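Local coordinates for protein acetyl-xylan esterase (PDB 2CC0) that probably removes acetyl groups from xylan as a zinc-bound family 4 carbohydrate esterase, acting in plant cell wall breakdown, at residues A[61-64]-A[65-69]; A[46-49]-A[50-53]; A[132-136]-A[137-141]; A[170-174]-A[175-179]; A[24-28]-A[29-33]. One frame throughout, in Å; residues are numbered along the deposited sequence. Where two conformers were deposited one is given.

Interaction 1 of 5, residues A[61-64]-A[65-69]. With ZN (zinc ion), chain C.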
loop_
_atom_site.group_PDB
_atom_site.type_symbol
_atom_site.label_atom_id
_atom_site.label_comp_id
_atom_site.label_asym_id
_atom_site.label_seq_id
_atom_site.Cartn_x
_atom_site.Cartn_y
_atom_site.Cartn_z
ATOM N N ASN A 61 1.011 14.166 -7.405
ATOM C CA ASN A 61 0.814 15.351 -6.532
ATOM C C ASN A 61 1.629 15.219 -5.246
ATOM O O ASN A 61 1.492 14.211 -4.529
ATOM C CB ASN A 61 -0.705 15.460 -6.245
ATOM C CG ASN A 61 -1.117 16.708 -5.459
ATOM O OD1 ASN A 61 -0.454 17.135 -4.506
ATOM N ND2 ASN A 61 -2.300 17.238 -5.814
ATOM N N HIS A 62 2.448 16.230 -4.937
ATOM C CA HIS A 62 3.278 16.202 -3.727
ATOM C C HIS A 62 3.048 17.470 -2.864
ATOM O O HIS A 62 3.952 17.884 -2.134
ATOM C CB HIS A 62 4.757 16.024 -4.082
ATOM C CG HIS A 62 5.635 15.620 -2.928
ATOM N ND1 HIS A 62 5.245 14.727 -1.943
ATOM C CD2 HIS A 62 6.914 15.948 -2.647
ATOM C CE1 HIS A 62 6.244 14.549 -1.087
ATOM N NE2 HIS A 62 7.268 15.280 -1.491
ATOM N N SER A 63 1.814 17.996 -2.903
ATOM C CA SER A 63 1.397 19.263 -2.246
ATOM C C SER A 63 1.963 20.484 -2.969
ATOM O O SER A 63 2.796 20.344 -3.876
ATOM C CB SER A 63 1.772 19.313 -0.761
ATOM O OG SER A 63 3.127 19.728 -0.601
ATOM N N TYR A 64 1.506 21.673 -2.566
ATOM C CA TYR A 64 1.915 22.902 -3.256
ATOM C C TYR A 64 3.249 23.440 -2.749
ATOM O O TYR A 64 4.096 23.830 -3.560
ATOM C CB TYR A 64 0.833 23.989 -3.196
ATOM C CG TYR A 64 0.962 24.963 -4.344
ATOM C CD1 TYR A 64 0.407 24.665 -5.594
ATOM C CD2 TYR A 64 1.643 26.183 -4.189
ATOM C CE1 TYR A 64 0.529 25.555 -6.690
ATOM C CE2 TYR A 64 1.779 27.070 -5.282
ATOM C CZ TYR A 64 1.220 26.755 -6.507
ATOM O OH TYR A 64 1.367 27.629 -7.576
ATOM N N THR A 65 3.432 23.447 -1.432
ATOM C CA THR A 65 4.618 24.071 -0.830
ATOM C C THR A 65 5.379 23.118 0.132
ATOM O O THR A 65 6.292 23.553 0.838
ATOM C CB THR A 65 4.226 25.349 -0.012
ATOM O OG1 THR A 65 3.470 24.970 1.153
ATOM C CG2 THR A 65 3.426 26.360 -0.851
ATOM N N HIS A 66 4.985 21.843 0.175
ATOM C CA HIS A 66 5.641 20.835 1.010
ATOM C C HIS A 66 5.540 21.125 2.538
ATOM O O HIS A 66 6.539 21.010 3.248
ATOM C CB HIS A 66 7.119 20.667 0.565
ATOM C CG HIS A 66 7.724 19.343 0.922
ATOM N ND1 HIS A 66 8.230 19.062 2.172
ATOM C CD2 HIS A 66 7.926 18.226 0.179
ATOM C CE1 HIS A 66 8.720 17.835 2.186
ATOM N NE2 HIS A 66 8.548 17.305 0.992
ATOM N N PRO A 67 4.341 21.483 3.033
ATOM C CA PRO A 67 4.202 21.700 4.482
ATOM C C PRO A 67 4.104 20.366 5.202
ATOM O O PRO A 67 3.875 19.338 4.550
ATOM C CB PRO A 67 2.847 22.416 4.597
ATOM C CG PRO A 67 2.060 21.881 3.460
ATOM C CD PRO A 67 3.052 21.687 2.323
ATOM N N HIS A 68 4.231 20.387 6.526
ATOM C CA HIS A 68 3.833 19.238 7.329
ATOM C C HIS A 68 2.305 19.270 7.347
ATOM O O HIS A 68 1.701 20.012 8.103
ATOM C CB HIS A 68 4.409 19.387 8.738
ATOM C CG HIS A 68 5.881 19.147 8.810
ATOM N ND1 HIS A 68 6.424 17.893 8.993
ATOM C CD2 HIS A 68 6.927 20.003 8.718
ATOM C CE1 HIS A 68 7.744 17.984 9.001
ATOM N NE2 HIS A 68 8.072 19.253 8.841
ATOM N N MET A 69 1.665 18.468 6.501
ATOM C CA MET A 69 0.208 18.585 6.229
ATOM C C MET A 69 -0.666 18.332 7.459
ATOM O O MET A 69 -1.741 18.906 7.586
ATOM C CB MET A 69 -0.233 17.646 5.083
ATOM C CG MET A 69 0.306 17.999 3.665
ATOM S SD MET A 69 -0.497 19.378 2.785
ATOM C CE MET A 69 -2.045 18.655 2.204
HETATM ZN ZN ZN C . 9.056 15.712 -0.472
HETATM O O HOH W 1 11.026 15.559 0.172
#
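His-62 and His-66 meet at the zinc ion, each coordinating it through NE2, and their rings come together at the shared metal. From His-62 NE2 to the zinc is 2.1 Å, and from His-66 NE2 it is 2.2 Å. Beside the metal, CD2 of His-66 lies 3.4 Å from NE2 of His-62, which comes in at the edge of the His-66 ring. The rings are steeply inclined, their planes at 80°. On the far side of the His-62 ring, ND1 donates to the backbone O of Arg-100, a second-shell bond that fixes the ring's rotation and leaves NE2 for the metal. Ser-63 links the two halves of the loop. Its OG, folded back over the backbone (chi1 83°), donates to His-62 O in the carbonyl plane and accepts from His-66 N at 2.9 Å, with a bent N-H angle of 133°. Ser-63 N in turn is held by Asn-61 OD1 at 2.9 Å, closing an Asx turn. One methylene of the proline following His-66 also rests on the hydroxyl, Pro-67 CD lying 3.5 Å from Ser-63 OG. The Tyr-64 ring leads away from 65-69, touching helices 39-44 and 74-90, with Arg-83 in cation-pi contact; Thr-65 CG2 meets its edge at CD2, in the ring plane. Thr-65 OG1 bonds to Glu-80, as Tyr-64 N does. A water 2.1 Å from the zinc and Asp-13 belong to the same coordination sphere. Two histidines four residues apart, joined by an aspartate from another loop, make the Asp-His-His metal site characteristic of family 4 carbohydrate esterases and related polysaccharide deacetylases.

Interaction 2 of 5, residues A[46-49]-A[50-53]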
loop_
_atom_site.group_PDB
_atom_site.type_symbol
_atom_site.label_atom_id
_atom_site.label_comp_id
_atom_site.label_asym_id
_atom_site.label_seq_id
_atom_site.Cartn_x
_atom_site.Cartn_y
_atom_site.Cartn_z
ATOM N N PRO A 46 6.298 24.941 -16.249
ATOM C CA PRO A 46 5.352 24.075 -16.983
ATOM C C PRO A 46 6.033 23.236 -18.077
ATOM O O PRO A 46 5.655 22.069 -18.285
ATOM C CB PRO A 46 4.328 25.055 -17.578
ATOM C CG PRO A 46 5.063 26.397 -17.586
ATOM C CD PRO A 46 5.907 26.365 -16.327
ATOM N N SER A 47 7.031 23.787 -18.762
ATOM C CA SER A 47 7.740 23.049 -19.789
ATOM C C SER A 47 8.439 21.786 -19.247
ATOM O O SER A 47 8.553 20.766 -19.936
ATOM C CB SER A 47 8.757 23.973 -20.461
ATOM O OG SER A 47 9.389 23.300 -21.514
ATOM N N LEU A 48 8.937 21.869 -18.017
ATOM C CA LEU A 48 9.581 20.692 -17.396
ATOM C C LEU A 48 8.560 19.658 -16.954
ATOM O O LEU A 48 8.857 18.451 -16.954
ATOM C CB LEU A 48 10.484 21.077 -16.219
ATOM C CG LEU A 48 11.815 21.699 -16.610
ATOM C CD1 LEU A 48 12.561 22.176 -15.359
ATOM C CD2 LEU A 48 12.674 20.735 -17.439
ATOM N N VAL A 49 7.361 20.107 -16.599
ATOM C CA VAL A 49 6.279 19.146 -16.315
ATOM C C VAL A 49 6.002 18.307 -17.568
ATOM O O VAL A 49 5.926 17.059 -17.507
ATOM C CB VAL A 49 4.995 19.828 -15.858
ATOM C CG1 VAL A 49 3.870 18.802 -15.669
ATOM C CG2 VAL A 49 5.232 20.615 -14.543
ATOM N N ARG A 50 5.860 18.991 -18.703
ATOM C CA ARG A 50 5.694 18.303 -19.997
ATOM C C ARG A 50 6.887 17.411 -20.337
ATOM O O ARG A 50 6.706 16.328 -20.912
ATOM C CB ARG A 50 5.501 19.313 -21.138
ATOM C CG ARG A 50 4.072 19.798 -21.277
ATOM C CD ARG A 50 3.045 18.659 -21.521
ATOM N NE ARG A 50 3.325 17.757 -22.647
ATOM C CZ ARG A 50 2.489 16.793 -23.030
ATOM N NH1 ARG A 50 1.323 16.634 -22.399
ATOM N NH2 ARG A 50 2.792 15.993 -24.053
ATOM N N ALA A 51 8.098 17.853 -19.987
ATOM C CA ALA A 51 9.301 17.071 -20.303
ATOM C C ALA A 51 9.230 15.716 -19.588
ATOM O O ALA A 51 9.618 14.698 -20.136
ATOM C CB ALA A 51 10.578 17.826 -19.935
ATOM N N GLN A 52 8.656 15.717 -18.385
ATOM C CA GLN A 52 8.494 14.444 -17.657
ATOM C C GLN A 52 7.582 13.497 -18.428
ATOM O O GLN A 52 7.883 12.306 -18.594
ATOM C CB GLN A 52 7.941 14.684 -16.255
ATOM C CG GLN A 52 8.876 15.514 -15.404
ATOM C CD GLN A 52 8.195 16.026 -14.147
ATOM O OE1 GLN A 52 6.968 16.304 -14.118
ATOM N NE2 GLN A 52 8.971 16.128 -13.092
ATOM N N VAL A 53 6.465 14.038 -18.899
ATOM C CA VAL A 53 5.504 13.242 -19.698
ATOM C C VAL A 53 6.179 12.708 -20.962
ATOM O O VAL A 53 6.069 11.499 -21.299
ATOM C CB VAL A 53 4.243 14.065 -20.040
ATOM C CG1 VAL A 53 3.260 13.245 -20.911
ATOM C CG2 VAL A 53 3.563 14.566 -18.741
#
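Pro-46 O takes the N-H of Arg-50, the first of several backbone bonds that carry the opening turns of helix 46-54. That bond, 3.1 Å from Arg-50 N to Pro-46 O, is nearly straight at 169°. Ala-51 N to Ser-47 O, at 2.9 Å, and Gln-52 N to Leu-48 O continue the i to i+4 ladder, while Val-49 O receives only weak bonds, from Gln-52 N and Val-53 N.

Apolar contact is slight: Leu-48 CD2 comes 4.4 Å from Ala-51 CB, a loose touch along one side of the helix. Gln-52 lays its aliphatic part on the backbone, CG 3.3 Å from Leu-48 O, and its extended chain carries OE1 alongside Val-49 to accept from Asn-37 ND2. On the outer side, Arg-50 folds twice, at chi2 and chi3, which turns one guanidinium face over Val-53 CG1, 3.9 Å above the plane. NH2 of that group makes a salt bridge with Asp-54, and NH1 bonds to Gly-92 O.

The helix thus divides its polar chemistry: the amide oxygen of buried Gln-52 accepts from Asn-37 of strand 34-37, whereas the charge of exposed Arg-50 is probably balanced by Asp-54 one turn on.

Interaction 3 of 5, residues A[132-136]-A[137-141]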
loop_
_atom_site.group_PDB
_atom_site.type_symbol
_atom_site.label_atom_id
_atom_site.label_comp_id
_atom_site.label_asym_id
_atom_site.label_seq_id
_atom_site.Cartn_x
_atom_site.Cartn_y
_atom_site.Cartn_z
ATOM N N ASN A 132 19.274 12.336 2.336
ATOM C CA ASN A 132 20.019 12.323 3.604
ATOM C C ASN A 132 21.460 11.875 3.382
ATOM O O ASN A 132 22.038 11.163 4.224
ATOM C CB ASN A 132 19.302 11.411 4.629
ATOM C CG ASN A 132 19.782 11.624 6.082
ATOM O OD1 ASN A 132 20.261 12.696 6.438
ATOM N ND2 ASN A 132 19.621 10.595 6.923
ATOM N N ASN A 133 22.030 12.307 2.253
ATOM C CA ASN A 133 23.435 12.073 1.889
ATOM C C ASN A 133 23.849 10.631 1.578
ATOM O O ASN A 133 25.033 10.297 1.616
ATOM C CB ASN A 133 24.392 12.709 2.917
ATOM C CG ASN A 133 24.425 14.235 2.809
ATOM O OD1 ASN A 133 23.923 14.948 3.686
ATOM N ND2 ASN A 133 25.001 14.736 1.728
ATOM N N ALA A 134 22.896 9.768 1.244
ATOM C CA ALA A 134 23.266 8.414 0.852
ATOM C C ALA A 134 24.206 8.437 -0.343
ATOM O O ALA A 134 24.058 9.249 -1.258
ATOM C CB ALA A 134 22.036 7.587 0.538
ATOM N N SER A 135 25.187 7.552 -0.317
ATOM C CA SER A 135 26.102 7.377 -1.437
ATOM C C SER A 135 25.362 6.763 -2.609
ATOM O O SER A 135 24.270 6.190 -2.443
ATOM C CB SER A 135 27.245 6.457 -1.019
ATOM O OG SER A 135 26.744 5.164 -0.741
ATOM N N THR A 136 25.943 6.896 -3.796
ATOM C CA THR A 136 25.463 6.182 -4.976
ATOM C C THR A 136 25.338 4.683 -4.680
ATOM O O THR A 136 24.311 4.056 -5.005
ATOM C CB THR A 136 26.369 6.460 -6.188
ATOM O OG1 THR A 136 26.384 7.877 -6.423
ATOM C CG2 THR A 136 25.845 5.753 -7.416
ATOM N N ASP A 137 26.357 4.110 -4.026
ATOM C CA ASP A 137 26.288 2.703 -3.640
ATOM C C ASP A 137 25.080 2.384 -2.784
ATOM O O ASP A 137 24.435 1.361 -2.999
ATOM C CB ASP A 137 27.529 2.301 -2.847
ATOM C CG ASP A 137 28.744 2.066 -3.716
ATOM O OD1 ASP A 137 28.635 1.959 -4.956
ATOM O OD2 ASP A 137 29.841 1.952 -3.125
ATOM N N ALA A 138 24.812 3.234 -1.790
ATOM C CA ALA A 138 23.729 3.002 -0.845
ATOM C C ALA A 138 22.366 3.080 -1.561
ATOM O O ALA A 138 21.446 2.319 -1.251
ATOM C CB ALA A 138 23.808 3.980 0.326
ATOM N N ILE A 139 22.261 3.991 -2.527
ATOM C CA ILE A 139 21.002 4.166 -3.291
ATOM C C ILE A 139 20.742 2.916 -4.135
ATOM O O ILE A 139 19.610 2.406 -4.177
ATOM C CB ILE A 139 21.067 5.460 -4.169
ATOM C CG1 ILE A 139 21.163 6.709 -3.278
ATOM C CG2 ILE A 139 19.876 5.560 -5.164
ATOM C CD1 ILE A 139 21.635 7.980 -4.029
ATOM N N VAL A 140 21.774 2.436 -4.838
ATOM C CA VAL A 140 21.659 1.223 -5.638
ATOM C C VAL A 140 21.281 0.027 -4.755
ATOM O O VAL A 140 20.428 -0.784 -5.142
ATOM C CB VAL A 140 22.961 0.927 -6.439
ATOM C CG1 VAL A 140 22.834 -0.396 -7.209
ATOM C CG2 VAL A 140 23.248 2.104 -7.425
ATOM N N GLN A 141 21.912 -0.070 -3.579
ATOM C CA GLN A 141 21.609 -1.106 -2.591
ATOM C C GLN A 141 20.136 -1.061 -2.157
ATOM O O GLN A 141 19.477 -2.094 -2.012
ATOM C CB GLN A 141 22.526 -0.944 -1.376
ATOM C CG GLN A 141 22.302 -1.978 -0.268
ATOM C CD GLN A 141 22.443 -3.436 -0.741
ATOM O OE1 GLN A 141 21.833 -4.343 -0.171
ATOM N NE2 GLN A 141 23.247 -3.658 -1.773
#
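After a turn at Asn-133, Ala-134 and Ser-135 run extended into helix 136-144, with Ser-135 as its N-cap. Two backbone bonds start the helix. Ile-139 N reaches Ser-135 O at 3.0 Å, and Val-140 N reaches Thr-136 O at the same length, this second bond almost straight at 171°.

The cap itself is made by the Ser-135 side chain. Tucking OG between its own N and carbonyl carbon (chi1 65°) places the hydroxyl at the N-terminal end of the helix, where it accepts from Ala-138 N at 2.9 Å. The same oxygen sits against the methyl group of that residue, Ser-135 OG to Ala-138 CB being 3.3 Å. Just before the cap, Ala-134 CB fits against both Ala-138 CB and Ile-139 CG1, 4.0 Å from the latter. Ile-139 also drapes its CG1 branch over the carbonyl of the cap, 3.3 Å from Ser-135 O. The carboxylate of Asp-137 forms a salt bridge through OD1 with Arg-167 of helix 159-174, while Asn-160 of that helix bonds to Ala-134 O.

Chemically, the serine hydroxyl gives a first-turn amide, Ala-138 N, a side-chain acceptor, and the carboxylate of Asp-137 near this N-terminus would be expected to interact favourably with the helix dipole.

Interaction 4 of 5, residues A[170-174]-A[175-179]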
loop_
_atom_site.group_PDB
_atom_site.type_symbol
_atom_site.label_atom_id
_atom_site.label_comp_id
_atom_site.label_asym_id
_atom_site.label_seq_id
_atom_site.Cartn_x
_atom_site.Cartn_y
_atom_site.Cartn_z
ATOM N N GLN A 170 20.636 -1.699 -14.172
ATOM C CA GLN A 170 21.365 -2.979 -14.108
ATOM C C GLN A 170 20.873 -3.899 -13.018
ATOM O O GLN A 170 20.685 -5.108 -13.237
ATOM C CB GLN A 170 22.860 -2.707 -13.907
ATOM C CG GLN A 170 23.495 -2.105 -15.142
ATOM C CD GLN A 170 24.842 -1.488 -14.850
ATOM O OE1 GLN A 170 25.511 -1.856 -13.878
ATOM N NE2 GLN A 170 25.243 -0.533 -15.685
ATOM N N THR A 171 20.654 -3.314 -11.838
ATOM C CA THR A 171 20.139 -4.055 -10.694
ATOM C C THR A 171 18.779 -4.678 -11.012
ATOM O O THR A 171 18.558 -5.866 -10.751
ATOM C CB THR A 171 20.053 -3.134 -9.462
ATOM O OG1 THR A 171 21.369 -2.661 -9.155
ATOM C CG2 THR A 171 19.493 -3.883 -8.236
ATOM N N LEU A 172 17.864 -3.881 -11.565
ATOM C CA LEU A 172 16.537 -4.386 -11.891
ATOM C C LEU A 172 16.615 -5.484 -12.952
ATOM O O LEU A 172 16.000 -6.541 -12.794
ATOM C CB LEU A 172 15.610 -3.263 -12.352
ATOM C CG LEU A 172 15.273 -2.255 -11.244
ATOM C CD1 LEU A 172 14.372 -1.168 -11.846
ATOM C CD2 LEU A 172 14.623 -2.940 -10.035
ATOM N N ALA A 173 17.384 -5.231 -14.010
ATOM C CA ALA A 173 17.532 -6.190 -15.109
ATOM C C ALA A 173 18.100 -7.504 -14.591
ATOM O O ALA A 173 17.594 -8.568 -14.934
ATOM C CB ALA A 173 18.395 -5.611 -16.241
ATOM N N GLY A 174 19.115 -7.429 -13.736
ATOM C CA GLY A 174 19.695 -8.634 -13.114
ATOM C C GLY A 174 18.690 -9.506 -12.374
ATOM O O GLY A 174 18.867 -10.745 -12.272
ATOM N N LYS A 175 17.623 -8.879 -11.884
ATOM C CA LYS A 175 16.623 -9.534 -11.057
ATOM C C LYS A 175 15.380 -9.898 -11.840
ATOM O O LYS A 175 14.433 -10.429 -11.268
ATOM C CB LYS A 175 16.228 -8.615 -9.900
ATOM C CG LYS A 175 17.282 -8.535 -8.827
ATOM C CD LYS A 175 16.918 -7.494 -7.827
ATOM C CE LYS A 175 17.065 -8.058 -6.447
ATOM N NZ LYS A 175 16.001 -7.581 -5.550
ATOM N N GLY A 176 15.374 -9.603 -13.138
ATOM C CA GLY A 176 14.171 -9.762 -13.966
ATOM C C GLY A 176 13.015 -8.848 -13.561
ATOM O O GLY A 176 11.843 -9.205 -13.702
ATOM N N LEU A 177 13.336 -7.667 -13.037
ATOM C CA LEU A 177 12.306 -6.711 -12.661
ATOM C C LEU A 177 12.348 -5.530 -13.591
ATOM O O LEU A 177 13.415 -5.172 -14.121
ATOM C CB LEU A 177 12.491 -6.232 -11.215
ATOM C CG LEU A 177 12.282 -7.291 -10.126
ATOM C CD1 LEU A 177 12.757 -6.753 -8.749
ATOM C CD2 LEU A 177 10.813 -7.729 -10.092
ATOM N N CYS A 178 11.184 -4.932 -13.793
ATOM C CA CYS A 178 11.118 -3.744 -14.630
ATOM C C CYS A 178 10.485 -2.579 -13.913
ATOM O O CYS A 178 9.840 -2.744 -12.886
ATOM C CB CYS A 178 10.369 -4.054 -15.892
ATOM S SG CYS A 178 11.240 -5.295 -16.856
ATOM N N SER A 179 10.713 -1.380 -14.435
ATOM C CA SER A 179 10.112 -0.195 -13.817
ATOM C C SER A 179 8.643 -0.147 -14.227
ATOM O O SER A 179 8.301 -0.336 -15.409
ATOM C CB SER A 179 10.893 1.077 -14.183
ATOM O OG SER A 179 11.047 1.186 -15.580
#
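Leu-172 and Leu-177 face each other where helix 159-174 ends and the chain doubles back, the axes of 170-174 and 177-179 lying 6.6 Å apart at 137°. The turn pivots on the carbonyl of Leu-172. Leu-177 N bonds to Leu-172 O at 2.9 Å, and Lys-175 N reaches the same oxygen at 3.0 Å, the two donors arriving from opposite faces of the carbonyl plane. Inside this loop Gly-176 N closes on Ala-173 O at 3.0 Å. Gly-176 itself has a positive phi of 64°, the backbone turn that reverses the chain.

Among the side chains, the two leucines cross at about a right angle: a methyl group of the first rests against CB of the second, Leu-172 CD2 to Leu-177 CB measuring 4.1 Å. Leu-172 also sets its CB 3.4 Å from Leu-177 O, so that leucine touches both backbone and side chain of the returning strand. Lys-175 runs back down the helix with its methylenes along the last turn, CG 3.5 Å from Thr-171 O, and bends further out so that NZ donates to Ser-144 O at the end of helix 136-144. Leu-172 and Leu-177 both pack on Val-7 of strand 5-12.

Beyond the leucine, Cys-178 is tied by a disulfide to Cys-3, pinning this strand to the N-terminal end of the chain. The paired bonds around Gly-176 are a Schellman motif, here ending the helix of a beta-alpha-beta crossover and delivering strand 177-179 alongside strand 5-12 in the parallel sheet.

Interaction 5 of 5, residues A[24-28]-A[29-33]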
loop_
_atom_site.group_PDB
_atom_site.type_symbol
_atom_site.label_atom_id
_atom_site.label_comp_id
_atom_site.label_asym_id
_atom_site.label_seq_id
_atom_site.Cartn_x
_atom_site.Cartn_y
_atom_site.Cartn_z
ATOM N N ASN A 24 16.694 12.423 -18.899
ATOM C CA ASN A 24 17.559 11.892 -19.963
ATOM C C ASN A 24 18.230 10.585 -19.534
ATOM O O ASN A 24 18.261 9.630 -20.291
ATOM C CB ASN A 24 18.600 12.928 -20.373
ATOM C CG ASN A 24 18.000 14.089 -21.152
ATOM O OD1 ASN A 24 16.839 14.040 -21.601
ATOM N ND2 ASN A 24 18.783 15.150 -21.301
ATOM N N ALA A 25 18.736 10.546 -18.304
ATOM C CA ALA A 25 19.328 9.327 -17.758
ATOM C C ALA A 25 18.321 8.183 -17.677
ATOM O O ALA A 25 18.611 7.059 -18.084
ATOM C CB ALA A 25 19.974 9.581 -16.411
ATOM N N LEU A 26 17.138 8.468 -17.137
ATOM C CA LEU A 26 16.100 7.435 -17.058
ATOM C C LEU A 26 15.765 6.871 -18.442
ATOM O O LEU A 26 15.814 5.659 -18.635
ATOM C CB LEU A 26 14.834 7.968 -16.368
ATOM C CG LEU A 26 14.988 8.288 -14.867
ATOM C CD1 LEU A 26 13.857 9.241 -14.453
ATOM C CD2 LEU A 26 14.979 6.984 -14.012
ATOM N N ARG A 27 15.426 7.744 -19.400
ATOM C CA ARG A 27 15.062 7.250 -20.737
ATOM C C ARG A 27 16.219 6.488 -21.397
ATOM O O ARG A 27 15.999 5.451 -22.023
ATOM C CB ARG A 27 14.566 8.371 -21.648
ATOM C CG ARG A 27 14.050 7.798 -23.000
ATOM C CD ARG A 27 12.973 8.627 -23.628
ATOM N NE ARG A 27 12.117 7.824 -24.521
ATOM C CZ ARG A 27 10.891 8.192 -24.882
ATOM N NH1 ARG A 27 10.396 9.329 -24.433
ATOM N NH2 ARG A 27 10.167 7.436 -25.708
ATOM N N GLN A 28 17.445 6.984 -21.252
ATOM C CA GLN A 28 18.598 6.312 -21.886
ATOM C C GLN A 28 18.821 4.915 -21.312
ATOM O O GLN A 28 19.365 4.029 -21.988
ATOM C CB GLN A 28 19.855 7.154 -21.770
ATOM C CG GLN A 28 19.798 8.419 -22.603
ATOM C CD GLN A 28 20.811 9.454 -22.140
ATOM O OE1 GLN A 28 21.754 9.125 -21.416
ATOM N NE2 GLN A 28 20.606 10.714 -22.525
ATOM N N ASN A 29 18.365 4.718 -20.069
ATOM C CA ASN A 29 18.502 3.441 -19.394
ATOM C C ASN A 29 17.214 2.618 -19.370
ATOM O O ASN A 29 17.140 1.587 -18.695
ATOM C CB ASN A 29 19.071 3.655 -18.000
ATOM C CG ASN A 29 20.554 4.018 -18.047
ATOM O OD1 ASN A 29 21.399 3.138 -18.174
ATOM N ND2 ASN A 29 20.867 5.304 -17.980
ATOM N N GLY A 30 16.226 3.080 -20.133
ATOM C CA GLY A 30 14.998 2.336 -20.379
ATOM C C GLY A 30 14.097 2.266 -19.164
ATOM O O GLY A 30 13.360 1.286 -18.986
ATOM N N LEU A 31 14.165 3.292 -18.323
ATOM C CA LEU A 31 13.393 3.293 -17.067
ATOM C C LEU A 31 12.262 4.320 -17.116
ATOM O O LEU A 31 12.415 5.411 -17.686
ATOM C CB LEU A 31 14.306 3.624 -15.874
ATOM C CG LEU A 31 15.458 2.684 -15.543
ATOM C CD1 LEU A 31 16.299 3.352 -14.457
ATOM C CD2 LEU A 31 14.897 1.327 -15.104
ATOM N N ARG A 32 11.133 3.964 -16.508
ATOM C CA ARG A 32 10.013 4.876 -16.318
ATOM C C ARG A 32 9.799 5.038 -14.820
ATOM O O ARG A 32 10.193 4.165 -14.017
ATOM C CB ARG A 32 8.747 4.367 -16.998
ATOM C CG ARG A 32 8.961 4.149 -18.523
ATOM C CD ARG A 32 7.750 3.560 -19.172
ATOM N NE ARG A 32 6.717 4.586 -19.303
ATOM C CZ ARG A 32 5.509 4.391 -19.821
ATOM N NH1 ARG A 32 5.150 3.182 -20.281
ATOM N NH2 ARG A 32 4.651 5.404 -19.889
ATOM N N ALA A 33 9.201 6.159 -14.440
ATOM C CA ALA A 33 9.073 6.464 -13.017
ATOM C C ALA A 33 7.943 7.436 -12.803
ATOM O O ALA A 33 7.423 8.032 -13.779
ATOM C CB ALA A 33 10.386 7.036 -12.503
#
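A Schellman motif ends helix 19-28, with Leu-31 N bonded to Leu-26 O and Gly-30 N to Arg-27 O. The outer bond, Leu-31 N to Leu-26 O, is 2.9 Å long and nearly straight at 169°. The inner one, Gly-30 N to Arg-27 O, is 3.0 Å, and its donor stands well above the carbonyl plane. Positive phi at Gly-30 (71°) makes the reversal.

Asn-29 adds a side-chain bond to this end: its CG lies beside its own backbone N (chi1 -73°), which lets ND2 reach back over the last turn to Ala-25 O at 2.9 Å. The acceptor lies in the plane of the amide. Asn-29 N also gives weak bonds to Ala-25 O and Leu-26 O, so Ala-25 O has a side-chain donor as well as a weak backbone one. Beneath the turn Leu-26 and Leu-31 lie roughly perpendicular, with Leu-26 CD2 3.9 Å from Leu-31 CD1.

These two leucines face strand 5-12, resting on Phe-11 and Leu-9 respectively. Asn-29 packs against helix 159-174 at Ile-165, Pro-166 and Ala-169, and from Leu-31 the chain runs on to strand 34-37, parallel neighbour of 5-12.

Overall arrangement
Along the chain the order is interaction 5, 2, 1, 3, 4. Interactions 5, 2 and 4 border the main parallel sheet: 5 follows helix 19-28 into strand 34-37, 2 begins helix 46-54 ahead of strand 58-61, and 4 joins helix 159-174 to strand 177-179. Interactions 4 and 5 touch, Ser-179 OG lying 2.9 Å from Arg-32 N, a probable hydrogen bond. Interactions 3 and 4 also meet, where helices 136-144 and 159-174 pack through Val-140 and Thr-171. Interaction 1, after strand 58-61, supplies two of the zinc's protein ligands; its centre is about 32 Å from that of interaction 4, across the chain's centre. The metal site and the disulfide-linked end are therefore well separated.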